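Local coordinates for uncharacterized protein (Neisseria meningitidis MC58, PDB 2R2A) that is the N-terminal domain of a zonular occludens toxin-like membrane protein, of unproven function but probably able to bind a nucleotide through its P-loop-type fold, at residues A[17-28]-A[182-192]. Residues are numbered along the deposited sequence; the frame is centred on the assembly and turned at random.
Sequences GKTLKMVSMMAN and YTLDKKVYDLY. With SO4 (sulfate ion), chain C.
The phenol of Y182 donates to the carbonyl of G17 (OH to O, 2.7 Å); G17 O sits at the ring edge, in its plane, and also accepts from K21 N. T19 sets its methyl CG2 against Y192, 3.6 Å from CZ. L20 divides its branches: CD2 sits over a face of the Y189 ring and meets V188 and Y192, while CD1 nears L184. K21, its chain bent once at chi2 (63°), reaches the loop with NZ, which bonds T183 O from above the carbonyl plane (3.2 Å) and shares a water with T183 N. V23 rests CG1 against both V188 CG2 and L191 CB, and both its branches reach Y192 CB. With OG anti to its own nitrogen (chi1 -163°), S24 accepts from D185 N at 2.7 Å. N28 ties ND2 to D185 OD2 (2.8 Å) and S24 O, while D185 OD1 takes K187 N in an Asx turn. The contact illustrates how a loop can line one side of a helix whose other side, here selenomethionines M22 and M25, packs on the sheet. The amides of G15, G17, K18 and T19, with K18 NZ, hold a sulfate, probably from the crystallisation liquor, where a nucleotide phosphate would be expected in a Walker A P-loop of the P-loop NTPase fold.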
loop_
_atom_site.group_PDB
_atom_site.type_symbol
_atom_site.label_atom_id
_atom_site.label_comp_id
_atom_site.label_asym_id
_atom_site.label_seq_id
_atom_site.Cartn_x
_atom_site.Cartn_y
_atom_site.Cartn_z
ATOM N N GLY A 17 12.218 -1.791 -7.258
ATOM C CA GLY A 17 11.183 -1.234 -8.153
ATOM C C GLY A 17 9.743 -1.334 -7.660
ATOM O O GLY A 17 8.799 -1.437 -8.463
ATOM N N LYS A 18 9.559 -1.248 -6.350
ATOM C CA LYS A 18 8.241 -1.366 -5.772
ATOM C C LYS A 18 7.403 -0.129 -6.154
ATOM O O LYS A 18 6.257 -0.270 -6.558
ATOM C CB LYS A 18 8.304 -1.486 -4.227
ATOM C CG LYS A 18 9.009 -2.723 -3.637
ATOM C CD LYS A 18 8.945 -2.683 -2.061
ATOM C CE LYS A 18 9.643 -1.440 -1.437
ATOM N NZ LYS A 18 11.144 -1.495 -1.667
ATOM N N THR A 19 7.974 1.077 -6.010
ATOM C CA THR A 19 7.205 2.272 -6.318
ATOM C C THR A 19 6.845 2.330 -7.807
ATOM O O THR A 19 5.712 2.665 -8.152
ATOM C CB THR A 19 7.918 3.588 -5.885
ATOM O OG1 THR A 19 8.079 3.578 -4.470
ATOM C CG2 THR A 19 7.048 4.797 -6.228
ATOM N N LEU A 20 7.785 2.010 -8.682
ATOM C CA LEU A 20 7.449 2.035 -10.137
ATOM C C LEU A 20 6.399 0.990 -10.493
ATOM O O LEU A 20 5.523 1.260 -11.306
ATOM C CB LEU A 20 8.689 1.781 -10.985
ATOM C CG LEU A 20 9.702 2.922 -11.003
ATOM C CD1 LEU A 20 10.919 2.391 -11.656
ATOM C CD2 LEU A 20 9.115 4.113 -11.771
ATOM N N LYS A 21 6.470 -0.202 -9.880
ATOM C CA LYS A 21 5.374 -1.164 -10.075
ATOM C C LYS A 21 4.015 -0.592 -9.604
ATOM O O LYS A 21 2.996 -0.728 -10.293
ATOM C CB LYS A 21 5.694 -2.510 -9.400
ATOM C CG LYS A 21 4.592 -3.565 -9.567
ATOM C CD LYS A 21 4.448 -3.882 -11.074
ATOM C CE LYS A 21 3.340 -4.877 -11.376
ATOM N NZ LYS A 21 3.409 -5.058 -12.890
HETATM N N MSE A 22 4.006 0.031 -8.433
HETATM C CA MSE A 22 2.783 0.670 -7.916
HETATM C C MSE A 22 2.222 1.715 -8.893
HETATM O O MSE A 22 1.036 1.679 -9.237
HETATM C CB MSE A 22 3.051 1.254 -6.526
HETATM C CG MSE A 22 1.818 1.880 -5.822
HETATM SE SE MSE A 22 0.516 0.518 -5.288
HETATM C CE MSE A 22 -0.977 0.874 -6.568
ATOM N N VAL A 23 3.073 2.641 -9.335
ATOM C CA VAL A 23 2.649 3.658 -10.329
ATOM C C VAL A 23 2.158 3.007 -11.639
ATOM O O VAL A 23 1.163 3.435 -12.236
ATOM C CB VAL A 23 3.781 4.688 -10.603
ATOM C CG1 VAL A 23 3.322 5.768 -11.644
ATOM C CG2 VAL A 23 4.289 5.334 -9.284
ATOM N N SER A 24 2.840 1.950 -12.074
ATOM C CA SER A 24 2.426 1.175 -13.252
ATOM C C SER A 24 0.994 0.633 -13.081
ATOM O O SER A 24 0.170 0.661 -14.013
ATOM C CB SER A 24 3.426 0.026 -13.491
ATOM O OG SER A 24 3.309 -0.513 -14.799
HETATM N N MSE A 25 0.686 0.142 -11.879
HETATM C CA MSE A 25 -0.677 -0.319 -11.550
HETATM C C MSE A 25 -1.677 0.808 -11.580
HETATM O O MSE A 25 -2.781 0.667 -12.124
HETATM C CB MSE A 25 -0.678 -1.024 -10.183
HETATM C CG MSE A 25 0.179 -2.291 -10.232
HETATM SE SE MSE A 25 0.630 -3.017 -8.447
HETATM C CE MSE A 25 -1.126 -3.721 -8.178
HETATM N N MSE A 26 -1.312 1.930 -10.994
HETATM C CA MSE A 26 -2.204 3.096 -11.017
HETATM C C MSE A 26 -2.489 3.529 -12.463
HETATM O O MSE A 26 -3.562 4.070 -12.750
HETATM C CB MSE A 26 -1.583 4.237 -10.255
HETATM C CG MSE A 26 -1.282 3.930 -8.800
HETATM SE SE MSE A 26 -0.531 5.474 -7.915
HETATM C CE MSE A 26 -2.167 6.571 -7.828
ATOM N N ALA A 27 -1.530 3.321 -13.354
ATOM C CA ALA A 27 -1.646 3.734 -14.765
ATOM C C ALA A 27 -2.521 2.786 -15.588
ATOM O O ALA A 27 -3.026 3.179 -16.669
ATOM C CB ALA A 27 -0.280 3.856 -15.404
ATOM N N ASN A 28 -2.733 1.568 -15.077
ATOM C CA ASN A 28 -3.384 0.532 -15.850
ATOM C C ASN A 28 -4.600 -0.137 -15.249
ATOM O O ASN A 28 -5.519 -0.513 -15.983
ATOM C CB ASN A 28 -2.381 -0.542 -16.212
ATOM C CG ASN A 28 -1.419 -0.075 -17.257
ATOM O OD1 ASN A 28 -1.809 0.194 -18.405
ATOM N ND2 ASN A 28 -0.153 0.056 -16.873
ATOM N N TYR A 182 9.065 -9.412 -14.060
ATOM C CA TYR A 182 8.737 -8.057 -13.579
ATOM C C TYR A 182 8.502 -7.163 -14.796
ATOM O O TYR A 182 9.306 -7.176 -15.718
ATOM C CB TYR A 182 9.906 -7.562 -12.738
ATOM C CG TYR A 182 9.804 -6.134 -12.262
ATOM C CD1 TYR A 182 9.107 -5.828 -11.098
ATOM C CD2 TYR A 182 10.420 -5.094 -12.987
ATOM C CE1 TYR A 182 9.019 -4.513 -10.664
ATOM C CE2 TYR A 182 10.344 -3.765 -12.545
ATOM C CZ TYR A 182 9.617 -3.503 -11.389
ATOM O OH TYR A 182 9.554 -2.208 -10.946
ATOM N N THR A 183 7.373 -6.446 -14.817
ATOM C CA THR A 183 6.955 -5.670 -15.991
ATOM C C THR A 183 6.508 -4.273 -15.558
ATOM O O THR A 183 5.980 -4.104 -14.461
ATOM C CB THR A 183 5.815 -6.424 -16.763
ATOM O OG1 THR A 183 6.341 -7.619 -17.361
ATOM C CG2 THR A 183 5.202 -5.576 -17.821
ATOM N N LEU A 184 6.743 -3.284 -16.406
ATOM C CA LEU A 184 6.304 -1.906 -16.141
ATOM C C LEU A 184 5.567 -1.347 -17.336
ATOM O O LEU A 184 5.810 -1.761 -18.475
ATOM C CB LEU A 184 7.487 -0.971 -15.835
ATOM C CG LEU A 184 8.246 -1.257 -14.521
ATOM C CD1 LEU A 184 9.395 -0.283 -14.330
ATOM C CD2 LEU A 184 7.325 -1.208 -13.318
ATOM N N ASP A 185 4.726 -0.345 -17.070
ATOM C CA ASP A 185 4.150 0.484 -18.155
ATOM C C ASP A 185 5.277 1.350 -18.700
ATOM O O ASP A 185 5.969 2.030 -17.942
ATOM C CB ASP A 185 3.051 1.378 -17.581
ATOM C CG ASP A 185 2.210 2.056 -18.662
ATOM O OD1 ASP A 185 2.763 2.842 -19.467
ATOM O OD2 ASP A 185 0.990 1.778 -18.704
ATOM N N LYS A 186 5.498 1.333 -20.005
ATOM C CA LYS A 186 6.609 2.110 -20.553
ATOM C C LYS A 186 6.429 3.635 -20.377
ATOM O O LYS A 186 7.387 4.393 -20.511
ATOM C CB LYS A 186 6.868 1.728 -22.024
ATOM C CG LYS A 186 5.693 1.969 -22.944
ATOM C CD LYS A 186 6.022 1.657 -24.417
ATOM C CE LYS A 186 5.962 0.140 -24.708
ATOM N NZ LYS A 186 5.746 -0.130 -26.165
ATOM N N LYS A 187 5.214 4.079 -20.063
ATOM C CA LYS A 187 4.974 5.502 -19.789
ATOM C C LYS A 187 5.026 5.840 -18.297
ATOM O O LYS A 187 4.569 6.908 -17.883
ATOM C CB LYS A 187 3.636 5.950 -20.390
ATOM C CG LYS A 187 3.602 5.727 -21.876
ATOM C CD LYS A 187 2.436 6.433 -22.533
ATOM C CE LYS A 187 2.434 6.100 -24.007
ATOM N NZ LYS A 187 3.842 5.951 -24.526
ATOM N N VAL A 188 5.579 4.930 -17.490
ATOM C CA VAL A 188 5.521 5.091 -16.047
ATOM C C VAL A 188 6.133 6.434 -15.609
ATOM O O VAL A 188 5.620 7.093 -14.719
ATOM C CB VAL A 188 6.160 3.875 -15.285
ATOM C CG1 VAL A 188 7.652 3.835 -15.501
ATOM C CG2 VAL A 188 5.846 3.948 -13.798
ATOM N N TYR A 189 7.220 6.857 -16.244
ATOM C CA TYR A 189 7.834 8.138 -15.857
ATOM C C TYR A 189 7.071 9.407 -16.264
ATOM O O TYR A 189 7.415 10.517 -15.822
ATOM C CB TYR A 189 9.275 8.190 -16.316
ATOM C CG TYR A 189 10.192 7.409 -15.401
ATOM C CD1 TYR A 189 10.418 7.838 -14.086
ATOM C CD2 TYR A 189 10.822 6.247 -15.835
ATOM C CE1 TYR A 189 11.263 7.151 -13.240
ATOM C CE2 TYR A 189 11.683 5.544 -14.987
ATOM C CZ TYR A 189 11.899 6.012 -13.694
ATOM O OH TYR A 189 12.734 5.334 -12.846
ATOM N N ASP A 190 6.033 9.253 -17.078
ATOM C CA ASP A 190 5.141 10.376 -17.375
ATOM C C ASP A 190 4.264 10.695 -16.164
ATOM O O ASP A 190 3.641 11.766 -16.089
ATOM C CB ASP A 190 4.255 10.050 -18.584
ATOM C CG ASP A 190 5.056 9.899 -19.882
ATOM O OD1 ASP A 190 6.256 10.282 -19.914
ATOM O OD2 ASP A 190 4.473 9.397 -20.867
ATOM N N LEU A 191 4.235 9.759 -15.217
ATOM C CA LEU A 191 3.345 9.830 -14.065
ATOM C C LEU A 191 4.102 9.968 -12.733
ATOM O O LEU A 191 3.483 10.160 -11.683
ATOM C CB LEU A 191 2.499 8.556 -14.020
ATOM C CG LEU A 191 1.544 8.254 -15.171
ATOM C CD1 LEU A 191 0.898 6.902 -14.933
ATOM C CD2 LEU A 191 0.476 9.309 -15.262
ATOM N N TYR A 192 5.431 9.861 -12.794
ATOM C CA TYR A 192 6.254 9.727 -11.599
ATOM C C TYR A 192 7.669 10.244 -11.859
ATOM O O TYR A 192 8.205 10.066 -12.944
ATOM C CB TYR A 192 6.296 8.259 -11.132
ATOM C CG TYR A 192 7.213 8.008 -9.942
ATOM C CD1 TYR A 192 6.848 8.409 -8.674
ATOM C CD2 TYR A 192 8.440 7.375 -10.096
ATOM C CE1 TYR A 192 7.664 8.199 -7.579
ATOM C CE2 TYR A 192 9.284 7.149 -8.985
ATOM C CZ TYR A 192 8.870 7.564 -7.728
ATOM O OH TYR A 192 9.670 7.399 -6.611
HETATM S S SO4 C . 11.854 0.748 -4.617
HETATM O O1 SO4 C . 12.568 1.225 -3.495
HETATM O O2 SO4 C . 12.607 0.799 -5.829
HETATM O O3 SO4 C . 10.653 1.563 -4.681
HETATM O O4 SO4 C . 11.515 -0.652 -4.353
HETATM O O HOH W 1 4.842 -7.265 -13.304
#